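Endo-1,4-beta-xylanase D (Paenibacillus polymyxa, PDB 1W0N) probably degrades xylan through its catalytic part, to which this family 36 carbohydrate-binding module adds calcium-dependent binding of the polysaccharide. Local coordinates at residues Lys14-Asn19 with Val124-Phe129; Thr25-Ile30 with Val37-Asn42; Asn54-Ile59 with Asn99-Thr104; Ser65-Thr70 with Gly118-Tyr123; Val73-Gly78 with Ile109-Thr114. All coordinates share one frame; numbering follows the deposited sequence. Where two conformers were deposited one is given.

Interaction 1 (Lys14-Asn19 with Val124-Phe129); sequences KVEAEN and VDFIEF. With CA (calcium ion), chain B.
In one of its two conformers Lys-14 lies across one face of the Phe-126 ring. CB and CG pass the carbonyl oxygen of Ile-127 (CG to O 3.9 Å); with CG anti to the backbone N (chi1 -179°) and the rest extended, CE arrives over the ring centre, 3.6 Å from the centroid, a CH-pi contact. NZ follows at 4.2 Å from the same centroid, a cation-pi contact 20° off the normal. The strands are antiparallel: Val-15 N donates to Ile-127 O and Ile-127 N to Val-15 O, each over 2.9 Å. One step on, Ala-17 N reaches Asp-125 O from above its carbonyl plane. That oxygen also binds calcium, as do Asp-125 OD1, Glu-16 OE1 (2.3 Å), both carboxylate oxygens of Glu-18, a water and the backbone O of Asp-35. Arg-62 holds Asp-125 OD2 in a salt bridge. Carboxylates of Glu-16 at a strand end, Glu-18 in the following turn and Asp-125 in the partner strand, with two carbonyls, make the calcium site of this beta-sandwich module.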
# COMPACT_ATOMS: atom_id res chain seq x y z
N LYS A 14 12.69 -2.60 1.32
CA LYS A 14 11.62 -2.16 2.19
C LYS A 14 11.55 -0.65 2.16
O LYS A 14 12.58 0.01 2.32
CB LYS A 14 11.88 -2.66 3.62
CG LYS A 14 10.95 -2.36 4.64
CD LYS A 14 11.31 -3.07 5.94
CE LYS A 14 10.34 -2.75 7.03
NZ LYS A 14 10.66 -3.35 8.31
N VAL A 15 10.36 -0.11 1.96
CA VAL A 15 10.14 1.34 1.98
C VAL A 15 9.01 1.63 2.96
O VAL A 15 7.93 1.04 2.89
CB VAL A 15 9.80 1.88 0.58
CG1 VAL A 15 9.56 3.38 0.63
CG2 VAL A 15 10.92 1.56 -0.40
N GLU A 16 9.29 2.52 3.91
CA GLU A 16 8.31 2.91 4.91
C GLU A 16 7.28 3.84 4.30
O GLU A 16 7.63 4.79 3.59
CB GLU A 16 9.01 3.60 6.07
CG GLU A 16 10.00 2.74 6.83
CD GLU A 16 9.39 1.62 7.64
OE1 GLU A 16 8.16 1.63 7.84
OE2 GLU A 16 10.14 0.74 8.09
N ALA A 17 5.99 3.61 4.57
CA ALA A 17 4.95 4.46 4.02
C ALA A 17 5.14 5.92 4.41
O ALA A 17 4.89 6.83 3.61
CB ALA A 17 3.58 3.96 4.46
N GLU A 18 5.57 6.14 5.66
CA GLU A 18 5.75 7.47 6.19
C GLU A 18 6.89 8.23 5.49
O GLU A 18 7.01 9.44 5.71
CB GLU A 18 5.94 7.43 7.70
CG GLU A 18 7.13 6.62 8.22
CD GLU A 18 6.86 5.14 8.50
OE1 GLU A 18 6.02 4.51 7.79
OE2 GLU A 18 7.51 4.55 9.39
N ASN A 19 7.69 7.56 4.66
CA ASN A 19 8.73 8.21 3.87
C ASN A 19 8.33 8.44 2.41
O ASN A 19 9.13 8.96 1.63
CB ASN A 19 10.03 7.41 3.94
CG ASN A 19 10.61 7.40 5.33
OD1 ASN A 19 10.39 8.33 6.12
ND2 ASN A 19 11.38 6.37 5.64
N VAL A 124 -1.16 1.94 6.78
CA VAL A 124 -0.10 1.31 5.98
C VAL A 124 1.21 1.56 6.69
O VAL A 124 1.53 2.73 7.00
CB VAL A 124 -0.09 1.95 4.57
CG1 VAL A 124 0.94 1.29 3.71
CG2 VAL A 124 -1.45 1.79 3.88
N ASP A 125 1.95 0.50 6.95
CA ASP A 125 3.22 0.61 7.69
C ASP A 125 4.41 0.72 6.73
O ASP A 125 5.20 1.67 6.81
CB ASP A 125 3.33 -0.60 8.62
CG ASP A 125 4.54 -0.59 9.54
OD1 ASP A 125 5.34 0.36 9.45
OD2 ASP A 125 4.69 -1.54 10.33
N PHE A 126 4.53 -0.26 5.83
CA PHE A 126 5.64 -0.32 4.89
C PHE A 126 5.25 -1.27 3.76
O PHE A 126 4.29 -2.05 3.88
CB PHE A 126 6.94 -0.80 5.56
CG PHE A 126 6.86 -2.19 6.14
CD1 PHE A 126 6.92 -3.34 5.33
CD2 PHE A 126 6.78 -2.35 7.52
CE1 PHE A 126 6.88 -4.62 5.88
CE2 PHE A 126 6.77 -3.63 8.09
CZ PHE A 126 6.81 -4.76 7.25
N ILE A 127 6.04 -1.19 2.69
CA ILE A 127 5.99 -2.13 1.58
C ILE A 127 7.35 -2.80 1.46
O ILE A 127 8.38 -2.19 1.72
CB ILE A 127 5.58 -1.42 0.26
CG1 ILE A 127 5.29 -2.41 -0.87
CG2 ILE A 127 6.62 -0.39 -0.17
CD1 ILE A 127 4.44 -1.82 -1.98
N GLU A 128 7.34 -4.07 1.04
CA GLU A 128 8.57 -4.82 0.84
C GLU A 128 8.47 -5.59 -0.48
O GLU A 128 7.55 -6.36 -0.69
CB GLU A 128 8.79 -5.82 1.98
CG GLU A 128 10.16 -6.36 2.05
CD GLU A 128 10.28 -7.66 2.88
OE1 GLU A 128 9.33 -8.24 3.40
OE2 GLU A 128 11.41 -8.22 2.96
N PHE A 129 9.49 -5.40 -1.34
CA PHE A 129 9.63 -6.15 -2.57
C PHE A 129 10.71 -7.18 -2.42
O PHE A 129 11.77 -6.93 -1.84
CB PHE A 129 10.06 -5.19 -3.71
CG PHE A 129 8.99 -4.22 -4.11
CD1 PHE A 129 8.86 -2.98 -3.49
CD2 PHE A 129 8.11 -4.53 -5.13
CE1 PHE A 129 7.83 -2.11 -3.88
CE2 PHE A 129 7.13 -3.67 -5.52
CZ PHE A 129 6.96 -2.47 -4.86
CA CA B . 6.31 2.37 8.97
O HOH W 1 7.50 1.80 10.99

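Interaction 2 (Thr25-Ile30 with Val37-Asn42); sequences TYAGKI and VALYAN. With MG (magnesium ion), chain C.
Two backbone bonds tie Gly-28 to Ala-38: Ala-38 N donates to Gly-28 O over 3.0 Å at 169°, whereas the return bond from Gly-28 N to Ala-38 O, at 3.5 Å, is weak. CA-H...O contacts flank them, from Ala-27 CA to Ala-38 O and from Val-37 CA to Gly-28 O. The unequal bonds accompany strand directions 124° apart, far from straight antiparallel. This is a beta hairpin of strands 28-30 and 36-39, whose second strand also pairs with strand 122-130 of the same sheet.

Apolar contacts fill both ends. Ile-30 sets CG2 against Ala-38 CB at 3.6 Å, while CG1, lodged between its backbone N and carbonyl carbon (chi1 61°), lies over the backbone of Val-37. Replacing this residue with a serine would probably take this apolar neighbour from the methyl of Ala-38 and open a gap beside Val-37. At the other end the CB of Tyr-26 meets CD2 of the Tyr-40 ring at 3.5 Å, and Tyr-26 CD2 touches Ala-41 CB at 3.6 Å. Within its own segment, Tyr-26 has Thr-25 CG2 over one face of its ring.

Metal coordination comes from the backbone: Tyr-40 O binds magnesium at 2.1 Å, beside four waters and Asp-121. Asp-44 takes hydrogen bonds from the backbone N of Tyr-26 and of Tyr-40, linking the two segments through one carboxylate.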
# COMPACT_ATOMS: atom_id res chain seq x y z
N THR A 25 -7.10 14.35 0.02
CA THR A 25 -7.76 15.23 0.96
C THR A 25 -7.44 14.93 2.41
O THR A 25 -7.32 15.86 3.22
CB THR A 25 -9.27 15.19 0.74
OG1 THR A 25 -9.55 15.68 -0.57
CG2 THR A 25 -10.04 16.11 1.70
N TYR A 26 -7.35 13.65 2.75
CA TYR A 26 -7.34 13.28 4.16
C TYR A 26 -6.05 12.59 4.60
O TYR A 26 -5.77 12.57 5.82
CB TYR A 26 -8.50 12.32 4.47
CG TYR A 26 -9.83 12.87 4.13
CD1 TYR A 26 -10.50 13.76 4.99
CD2 TYR A 26 -10.47 12.52 2.94
CE1 TYR A 26 -11.73 14.26 4.68
CE2 TYR A 26 -11.69 13.02 2.61
CZ TYR A 26 -12.34 13.87 3.47
OH TYR A 26 -13.56 14.33 3.13
N ALA A 27 -5.30 11.98 3.69
CA ALA A 27 -4.20 11.11 4.08
C ALA A 27 -3.16 11.86 4.89
O ALA A 27 -2.85 13.03 4.62
CB ALA A 27 -3.55 10.50 2.86
N GLY A 28 -2.57 11.17 5.85
CA GLY A 28 -1.53 11.76 6.67
C GLY A 28 -0.78 10.72 7.45
O GLY A 28 -1.24 9.59 7.65
N LYS A 29 0.40 11.12 7.93
CA LYS A 29 1.22 10.28 8.77
C LYS A 29 0.49 9.93 10.06
O LYS A 29 -0.20 10.77 10.65
CB LYS A 29 2.53 10.98 9.11
CG LYS A 29 3.49 11.18 7.98
CD LYS A 29 4.78 11.81 8.46
CE LYS A 29 5.74 12.16 7.36
NZ LYS A 29 7.07 12.57 7.88
N ILE A 30 0.71 8.71 10.51
CA ILE A 30 0.17 8.19 11.75
C ILE A 30 1.28 7.61 12.60
O ILE A 30 2.36 7.24 12.09
CB ILE A 30 -0.92 7.12 11.50
CG1 ILE A 30 -0.35 5.91 10.75
CG2 ILE A 30 -2.10 7.74 10.78
CD1 ILE A 30 -1.33 4.78 10.52
N VAL A 37 1.13 5.61 7.37
CA VAL A 37 0.21 6.56 6.78
C VAL A 37 -1.18 5.95 6.79
O VAL A 37 -1.34 4.74 6.54
CB VAL A 37 0.64 6.95 5.34
CG1 VAL A 37 -0.35 7.92 4.70
CG2 VAL A 37 2.03 7.56 5.35
N ALA A 38 -2.20 6.80 7.03
CA ALA A 38 -3.59 6.39 6.91
C ALA A 38 -4.18 6.90 5.61
O ALA A 38 -3.93 8.04 5.18
CB ALA A 38 -4.40 6.94 8.07
N LEU A 39 -5.02 6.04 5.02
CA LEU A 39 -5.79 6.31 3.80
C LEU A 39 -7.27 6.18 4.15
O LEU A 39 -7.69 5.14 4.70
CB LEU A 39 -5.43 5.29 2.72
CG LEU A 39 -3.94 5.16 2.39
CD1 LEU A 39 -3.73 3.99 1.45
CD2 LEU A 39 -3.38 6.44 1.79
N TYR A 40 -8.04 7.21 3.85
CA TYR A 40 -9.42 7.31 4.34
C TYR A 40 -10.48 7.38 3.26
O TYR A 40 -11.65 7.03 3.50
CB TYR A 40 -9.61 8.57 5.20
CG TYR A 40 -8.63 8.74 6.34
CD1 TYR A 40 -8.92 8.27 7.61
CD2 TYR A 40 -7.44 9.44 6.16
CE1 TYR A 40 -8.05 8.49 8.67
CE2 TYR A 40 -6.57 9.68 7.21
CZ TYR A 40 -6.88 9.21 8.47
OH TYR A 40 -6.03 9.46 9.53
N ALA A 41 -10.13 7.91 2.08
CA ALA A 41 -11.12 8.17 1.05
C ALA A 41 -10.49 8.00 -0.30
O ALA A 41 -9.27 7.87 -0.44
CB ALA A 41 -11.66 9.57 1.20
N ASN A 42 -11.27 7.90 -1.35
CA ASN A 42 -10.74 7.53 -2.63
C ASN A 42 -9.44 8.16 -3.28
O ASN A 42 -8.68 7.39 -3.85
CB ASN A 42 -11.93 7.56 -3.61
CG ASN A 42 -12.68 6.26 -3.62
OD1 ASN A 42 -13.71 6.14 -4.32
ND2 ASN A 42 -12.21 5.25 -2.92
MG MG C . -12.92 5.97 4.73
O HOH W 2 -12.97 7.39 6.26
O HOH W 3 -14.48 6.89 3.76
O HOH W 4 -14.33 4.83 5.81
O HOH W 5 -12.87 4.36 3.45

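Interaction 3 (Asn54-Ile59 with Asn99-Thr104); sequences NSTHNI and NITHAT. With SO4 (sulfate ion), chain D.
This is a polar, surface-lying antiparallel strand contact at one end of the module, where Thr-56 and His-57 at the start of strand 56-65 meet Ile-100 and Thr-101 at the end of strand 93-101. His-57 N donates to Ile-100 O and Ile-100 N returns to His-57 O, the latter over 2.9 Å. Next to this pair, Thr-56 OG1 and Thr-101 OG1 are hydrogen-bonded at 2.7 Å; either could be the donor.

The two imidazoles meet rim to rim, their planes 25° apart. His-57 ND1 and His-102 NE2 are 2.7 Å apart in a hydrogen bond of undecided direction, with ND1 lying in the plane of the His-102 ring. His-102 CG sits between its backbone N and carbonyl carbon (chi1 54°), which carries the ring under Ser-55 O, 3.3 Å above its plane; that oxygen also accepts from His-102 N. At another edge of the ring, and in its plane, His-102 ND1 donates to Ala-103 O at 2.8 Å, so both ring nitrogens are bonded and the rotation is fixed. Phe-52 meets both imidazoles.

In the conformers given, Ile-59 CD1 packs on Ile-100 CG1 at 3.5 Å, the side chains crossing at about a right angle, and Asn-54 OD1 accepts from Thr-56 N in the carbonyl plane, on a lone pair: an Asx turn leading into an antiparallel strand pair.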
# COMPACT_ATOMS: atom_id res chain seq x y z
N ASN A 54 14.28 -6.42 -12.43
CA ASN A 54 13.53 -7.62 -12.75
C ASN A 54 12.07 -7.26 -12.98
O ASN A 54 11.52 -6.36 -12.34
CB ASN A 54 13.58 -8.60 -11.59
CG ASN A 54 13.37 -10.05 -12.05
OD1 ASN A 54 12.25 -10.41 -12.51
ND2 ASN A 54 14.37 -10.88 -11.93
N SER A 55 11.41 -8.02 -13.87
CA SER A 55 10.00 -7.80 -14.18
C SER A 55 9.02 -8.48 -13.22
O SER A 55 7.83 -8.16 -13.33
CB SER A 55 9.73 -8.25 -15.61
OG SER A 55 10.20 -9.56 -15.84
N THR A 56 9.45 -9.34 -12.32
CA THR A 56 8.50 -10.00 -11.42
C THR A 56 9.00 -9.98 -9.98
O THR A 56 10.16 -10.29 -9.70
CB THR A 56 8.22 -11.44 -11.86
OG1 THR A 56 7.51 -11.41 -13.10
CG2 THR A 56 7.31 -12.19 -10.91
N HIS A 57 8.08 -9.63 -9.07
CA HIS A 57 8.36 -9.58 -7.64
C HIS A 57 7.21 -10.14 -6.83
O HIS A 57 6.07 -10.16 -7.25
CB HIS A 57 8.56 -8.12 -7.16
CG HIS A 57 9.81 -7.52 -7.69
ND1 HIS A 57 9.90 -7.04 -8.97
CD2 HIS A 57 11.04 -7.42 -7.13
CE1 HIS A 57 11.15 -6.65 -9.17
NE2 HIS A 57 11.86 -6.86 -8.09
N ASN A 58 7.57 -10.56 -5.60
CA ASN A 58 6.62 -10.72 -4.52
C ASN A 58 6.57 -9.41 -3.76
O ASN A 58 7.60 -8.75 -3.55
CB ASN A 58 7.07 -11.84 -3.59
CG ASN A 58 7.26 -13.16 -4.29
OD1 ASN A 58 8.32 -13.84 -4.13
ND2 ASN A 58 6.31 -13.54 -5.05
N ILE A 59 5.36 -9.00 -3.36
CA ILE A 59 5.18 -7.72 -2.72
C ILE A 59 4.36 -7.92 -1.45
O ILE A 59 3.25 -8.45 -1.51
CB ILE A 59 4.47 -6.71 -3.62
CG1 ILE A 59 5.10 -6.64 -5.01
CG2 ILE A 59 4.51 -5.34 -2.98
CD1 ILE A 59 4.24 -7.09 -6.08
N ASN A 99 4.38 -13.13 -7.12
CA ASN A 99 4.66 -13.35 -8.53
C ASN A 99 3.96 -12.36 -9.45
O ASN A 99 3.34 -12.73 -10.45
CB ASN A 99 4.34 -14.80 -8.94
CG ASN A 99 5.03 -15.77 -8.03
OD1 ASN A 99 6.26 -15.73 -7.88
ND2 ASN A 99 4.26 -16.63 -7.37
N ILE A 100 4.09 -11.08 -9.11
CA ILE A 100 3.49 -10.00 -9.86
C ILE A 100 4.46 -9.52 -10.93
O ILE A 100 5.57 -9.08 -10.61
CB ILE A 100 3.12 -8.85 -8.93
CG1 ILE A 100 2.11 -9.28 -7.85
CG2 ILE A 100 2.67 -7.62 -9.73
CD1 ILE A 100 0.77 -9.53 -8.43
N THR A 101 4.03 -9.59 -12.20
CA THR A 101 4.82 -9.08 -13.30
C THR A 101 4.46 -7.62 -13.57
O THR A 101 3.29 -7.21 -13.46
CB THR A 101 4.62 -9.95 -14.55
OG1 THR A 101 5.06 -11.27 -14.28
CG2 THR A 101 5.46 -9.43 -15.73
N HIS A 102 5.48 -6.83 -13.92
CA HIS A 102 5.35 -5.42 -14.14
C HIS A 102 6.52 -4.94 -15.04
O HIS A 102 7.44 -5.71 -15.32
CB HIS A 102 5.39 -4.67 -12.79
CG HIS A 102 6.59 -5.02 -11.99
ND1 HIS A 102 7.83 -4.48 -12.27
CD2 HIS A 102 6.80 -5.95 -11.02
CE1 HIS A 102 8.73 -5.06 -11.50
NE2 HIS A 102 8.14 -5.95 -10.72
N ALA A 103 6.50 -3.69 -15.47
CA ALA A 103 7.57 -3.14 -16.27
C ALA A 103 8.81 -2.92 -15.44
O ALA A 103 8.75 -2.75 -14.20
CB ALA A 103 7.10 -1.82 -16.90
N THR A 104 9.97 -2.91 -16.10
CA THR A 104 11.22 -2.65 -15.44
C THR A 104 11.59 -1.17 -15.58
O THR A 104 10.83 -0.37 -16.16
CB THR A 104 12.32 -3.58 -15.97
OG1 THR A 104 12.53 -3.28 -17.35
CG2 THR A 104 11.97 -5.03 -15.83
S SO4 D . 14.52 -5.53 -9.16
O1 SO4 D . 15.52 -6.36 -8.68
O2 SO4 D . 13.87 -6.10 -10.24
O3 SO4 D . 13.66 -5.12 -8.04
O4 SO4 D . 15.45 -4.42 -9.53

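Interaction 4 (Ser65-Thr70 with Gly118-Tyr123); sequences SSNAGT and GTWDAY. With MG (magnesium ion), chain C.
Ser-66 OG is gripped from two sides of the contact: Asp-121 N donates to it over 3.1 Å, and Asn-67 ND2, with OG near its amide plane, over 2.8 Å. The backbone answers, Ser-66 N donating to Asp-121 O at 2.9 Å. These bonds hold the backbone of Asp-121, whose side-chain OD1 binds magnesium at 2.0 Å while OD2 accepts from a metal-bound water; Tyr-40 and further waters complete the site. The 65-70 segment is the loop joining strands 56-65 and 70-77, and it starts with an ST turn in which Ser-65 OG accepts from Asn-67 N. From this loop the Asn-67 amide stacks on one face of the Trp-120 indole, planes 11° apart, with CG 3.4 Å above the ring plane and offset toward the rim. CB lies over the five-membered ring, 3.6 Å from its centroid. An alanine here is likely to strip the six-membered ring of its amide cover and leave Ser-66 OG with one donor fewer. Trp-120 N is held by Thr-70 O at 3.0 Å.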
# COMPACT_ATOMS: atom_id res chain seq x y z
N SER A 65 -6.74 -2.36 9.49
CA SER A 65 -7.97 -1.63 9.29
C SER A 65 -8.24 -0.70 10.48
O SER A 65 -7.84 -0.99 11.62
CB SER A 65 -9.11 -2.64 9.18
OG SER A 65 -10.35 -1.96 9.00
N SER A 66 -8.98 0.37 10.21
CA SER A 66 -9.49 1.22 11.26
C SER A 66 -10.55 0.56 12.12
O SER A 66 -10.86 1.05 13.21
CB SER A 66 -10.05 2.51 10.65
OG SER A 66 -11.11 2.23 9.74
N ASN A 67 -11.12 -0.55 11.63
CA ASN A 67 -12.25 -1.18 12.30
C ASN A 67 -12.07 -2.69 12.31
O ASN A 67 -11.12 -3.24 11.75
CB ASN A 67 -13.55 -0.76 11.59
CG ASN A 67 -13.95 0.66 11.91
OD1 ASN A 67 -15.03 0.86 12.55
ND2 ASN A 67 -13.24 1.64 11.47
N ALA A 68 -13.02 -3.38 12.97
CA ALA A 68 -13.00 -4.83 12.98
C ALA A 68 -13.11 -5.41 11.57
O ALA A 68 -12.61 -6.52 11.34
CB ALA A 68 -14.13 -5.34 13.86
N GLY A 69 -13.79 -4.71 10.68
CA GLY A 69 -13.99 -5.19 9.34
C GLY A 69 -12.87 -4.83 8.37
O GLY A 69 -11.73 -4.53 8.77
N THR A 70 -13.19 -4.88 7.09
CA THR A 70 -12.20 -4.91 6.03
C THR A 70 -11.87 -3.53 5.48
O THR A 70 -12.76 -2.73 5.21
CB THR A 70 -12.75 -5.77 4.88
OG1 THR A 70 -13.05 -7.07 5.37
CG2 THR A 70 -11.76 -5.90 3.73
N GLY A 118 -16.83 1.23 0.23
CA GLY A 118 -16.94 -0.18 0.29
C GLY A 118 -16.19 -0.57 1.46
O GLY A 118 -16.61 -1.60 2.04
N THR A 119 -15.09 0.19 1.92
CA THR A 119 -14.39 -0.32 2.97
C THR A 119 -14.02 0.66 4.06
O THR A 119 -14.26 1.85 3.91
CB THR A 119 -13.12 -0.92 2.49
OG1 THR A 119 -12.12 0.06 2.27
CG2 THR A 119 -13.24 -1.73 1.23
N TRP A 120 -13.49 0.15 5.15
CA TRP A 120 -12.98 0.96 6.22
C TRP A 120 -11.67 1.62 5.76
O TRP A 120 -11.28 1.57 4.61
CB TRP A 120 -12.83 0.09 7.46
CG TRP A 120 -14.14 -0.38 7.99
CD1 TRP A 120 -14.63 -1.63 7.97
CD2 TRP A 120 -15.15 0.45 8.59
NE1 TRP A 120 -15.87 -1.66 8.53
CE2 TRP A 120 -16.22 -0.39 8.91
CE3 TRP A 120 -15.24 1.81 8.89
CZ2 TRP A 120 -17.39 0.09 9.54
CZ3 TRP A 120 -16.39 2.28 9.49
CH2 TRP A 120 -17.45 1.42 9.81
N ASP A 121 -11.03 2.29 6.69
CA ASP A 121 -9.81 3.01 6.39
C ASP A 121 -8.61 2.12 6.60
O ASP A 121 -8.65 1.20 7.43
CB ASP A 121 -9.76 4.27 7.23
CG ASP A 121 -10.97 5.15 6.95
OD1 ASP A 121 -11.37 5.17 5.76
OD2 ASP A 121 -11.50 5.81 7.88
N ALA A 122 -7.57 2.36 5.81
CA ALA A 122 -6.37 1.53 5.87
C ALA A 122 -5.22 2.28 6.51
O ALA A 122 -4.93 3.43 6.16
CB ALA A 122 -5.95 1.08 4.49
N TYR A 123 -4.54 1.59 7.40
CA TYR A 123 -3.28 2.04 7.95
C TYR A 123 -2.19 1.23 7.25
O TYR A 123 -2.27 -0.01 7.20
CB TYR A 123 -3.27 1.78 9.44
CG TYR A 123 -4.42 2.40 10.21
CD1 TYR A 123 -4.83 3.70 9.99
CD2 TYR A 123 -5.07 1.67 11.20
CE1 TYR A 123 -5.86 4.28 10.72
CE2 TYR A 123 -6.09 2.24 11.96
CZ TYR A 123 -6.48 3.54 11.72
OH TYR A 123 -7.47 4.12 12.46
MG MG C . -12.92 5.97 4.73
O HOH W 6 -8.48 2.75 14.36
O HOH W 7 -15.47 -3.20 4.68
O HOH W 5 -12.87 4.36 3.45
O HOH W 2 -12.97 7.39 6.26
O HOH W 3 -14.48 6.89 3.76
O HOH W 4 -14.33 4.83 5.81

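Interaction 5 (Val73-Gly78 with Ile109-Thr114); sequences VDLVIG and IKLALT
Leu-75 and Leu-111 form the apolar centre, CD1 of the first meeting CD2 of the second at 3.8 Å where the two side chains cross obliquely. Leu-75 CD1 also reaches Ile-109 CG2, and next to it Ile-77 lies alongside Ile-109, pointing the same way, with CG2 at 3.9 Å from CD1 of Ile-109. At the other end Val-73 CG1, anti to its own N (chi1 178°), bears on CB of Leu-111. Strand 122-130 packs on this face, Ile-127 on Leu-75 and Val-124 on Leu-111.

The backbones hold the face together in antiparallel register. Val-76 N donates to Lys-110 O over 2.8 Å in the carbonyl plane, and Lys-110 N returns to Val-76 O. Asp-74 N meets Ala-112 O at 2.7 Å, close to the line of the C=O bond though bent at the hydrogen (138°); the return bond from Ala-112 N is longer, 3.2 Å.

On the reverse face the aliphatic part of Lys-110 runs beside Val-76, its CE 3.9 Å from CG2 of Val-76. The polar edge follows: Thr-114 OG1 donates to Asp-74 OD1 over 2.8 Å, coming from above the carboxylate plane. Asp-74 OD2 accepts from a water that also donates to Thr-114 O, so direct and water-borne bonds secure both carboxylate oxygens. Strands 73-77 and 109-113 are neighbours in the five-stranded antiparallel sheet of a beta sandwich.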
# COMPACT_ATOMS: atom_id res chain seq x y z
N VAL A 73 -6.64 -2.17 -0.01
CA VAL A 73 -5.66 -1.24 -0.56
C VAL A 73 -5.16 -1.76 -1.91
O VAL A 73 -4.57 -2.84 -1.96
CB VAL A 73 -4.47 -1.08 0.42
CG1 VAL A 73 -3.42 -0.15 -0.15
CG2 VAL A 73 -4.94 -0.58 1.78
N ASP A 74 -5.40 -0.99 -2.96
CA ASP A 74 -4.84 -1.30 -4.28
C ASP A 74 -3.35 -0.99 -4.32
O ASP A 74 -2.90 0.03 -3.80
CB ASP A 74 -5.50 -0.45 -5.35
CG ASP A 74 -6.89 -0.92 -5.76
OD1 ASP A 74 -7.28 -2.03 -5.41
OD2 ASP A 74 -7.60 -0.17 -6.47
N LEU A 75 -2.62 -1.87 -5.00
CA LEU A 75 -1.23 -1.63 -5.37
C LEU A 75 -1.18 -1.31 -6.85
O LEU A 75 -1.65 -2.10 -7.68
CB LEU A 75 -0.39 -2.87 -5.08
CG LEU A 75 1.06 -2.81 -5.53
CD1 LEU A 75 1.82 -1.68 -4.85
CD2 LEU A 75 1.75 -4.15 -5.28
N VAL A 76 -0.62 -0.15 -7.16
CA VAL A 76 -0.51 0.34 -8.53
C VAL A 76 0.99 0.43 -8.83
O VAL A 76 1.75 1.07 -8.10
CB VAL A 76 -1.19 1.67 -8.70
CG1 VAL A 76 -1.35 2.00 -10.17
CG2 VAL A 76 -2.56 1.68 -7.99
N ILE A 77 1.44 -0.25 -9.89
CA ILE A 77 2.84 -0.19 -10.32
C ILE A 77 2.84 0.30 -11.75
O ILE A 77 2.26 -0.33 -12.64
CB ILE A 77 3.53 -1.58 -10.24
CG1 ILE A 77 3.49 -2.13 -8.81
CG2 ILE A 77 4.98 -1.47 -10.74
CD1 ILE A 77 4.08 -3.51 -8.66
N GLY A 78 3.50 1.43 -11.99
CA GLY A 78 3.53 1.98 -13.32
C GLY A 78 2.17 2.24 -13.89
O GLY A 78 1.98 2.05 -15.10
N ILE A 109 5.24 3.52 -7.70
CA ILE A 109 4.55 2.61 -6.80
C ILE A 109 3.53 3.43 -6.04
O ILE A 109 3.89 4.46 -5.45
CB ILE A 109 5.54 1.97 -5.81
CG1 ILE A 109 6.76 1.37 -6.51
CG2 ILE A 109 4.83 0.94 -4.93
CD1 ILE A 109 6.47 0.38 -7.60
N LYS A 110 2.27 3.02 -6.06
CA LYS A 110 1.22 3.76 -5.37
C LYS A 110 0.34 2.78 -4.60
O LYS A 110 0.00 1.70 -5.11
CB LYS A 110 0.42 4.57 -6.37
CG LYS A 110 -0.73 5.37 -5.78
CD LYS A 110 -1.38 6.27 -6.76
CE LYS A 110 -2.18 5.60 -7.77
NZ LYS A 110 -2.90 6.63 -8.52
N LEU A 111 -0.02 3.17 -3.38
CA LEU A 111 -1.03 2.47 -2.60
C LEU A 111 -2.20 3.43 -2.40
O LEU A 111 -2.01 4.61 -2.03
CB LEU A 111 -0.46 2.03 -1.25
CG LEU A 111 0.65 0.98 -1.32
CD1 LEU A 111 1.42 0.90 0.00
CD2 LEU A 111 0.11 -0.40 -1.67
N ALA A 112 -3.42 2.95 -2.61
CA ALA A 112 -4.65 3.75 -2.46
C ALA A 112 -5.77 2.84 -2.08
O ALA A 112 -5.75 1.66 -2.41
CB ALA A 112 -4.99 4.48 -3.74
N LEU A 113 -6.82 3.30 -1.40
CA LEU A 113 -7.97 2.45 -1.13
C LEU A 113 -8.59 1.92 -2.41
O LEU A 113 -8.72 2.65 -3.39
CB LEU A 113 -9.03 3.20 -0.32
CG LEU A 113 -8.67 3.58 1.11
CD1 LEU A 113 -9.78 4.36 1.75
CD2 LEU A 113 -8.33 2.41 1.95
N THR A 114 -9.03 0.67 -2.38
CA THR A 114 -9.71 0.07 -3.51
C THR A 114 -11.07 0.77 -3.83
O THR A 114 -11.45 0.89 -4.97
CB THR A 114 -9.82 -1.48 -3.21
OG1 THR A 114 -8.56 -2.06 -2.94
CG2 THR A 114 -10.46 -2.26 -4.28
O HOH W 8 -7.64 2.63 -5.95
O HOH W 9 -10.19 -0.15 -7.11

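How the interactions relate
Interaction 5 belongs to one sheet of the sandwich and interaction 1 to the other; across the core Ile-127 CD1 meets Leu-75 CD1 at 3.9 Å. Interaction 3 joins that core through Ile-59, whose CG2 lies 3.7 Å from Ile-127 CD1. Interactions 2 and 4 share the magnesium and its four waters, and Leu-39 N is 2.9 Å from Ala-122 O, a probable hydrogen bond. Strand 122-130 runs from interaction 4 into interaction 1, and Val-124 N lies 2.8 Å from Val-37 O, bringing the hairpin of interaction 2 beside the strand whose Asp-125 binds calcium. Interaction 3 sits far from the magnesium end, its centre about 27 Å from those of interactions 2 and 4.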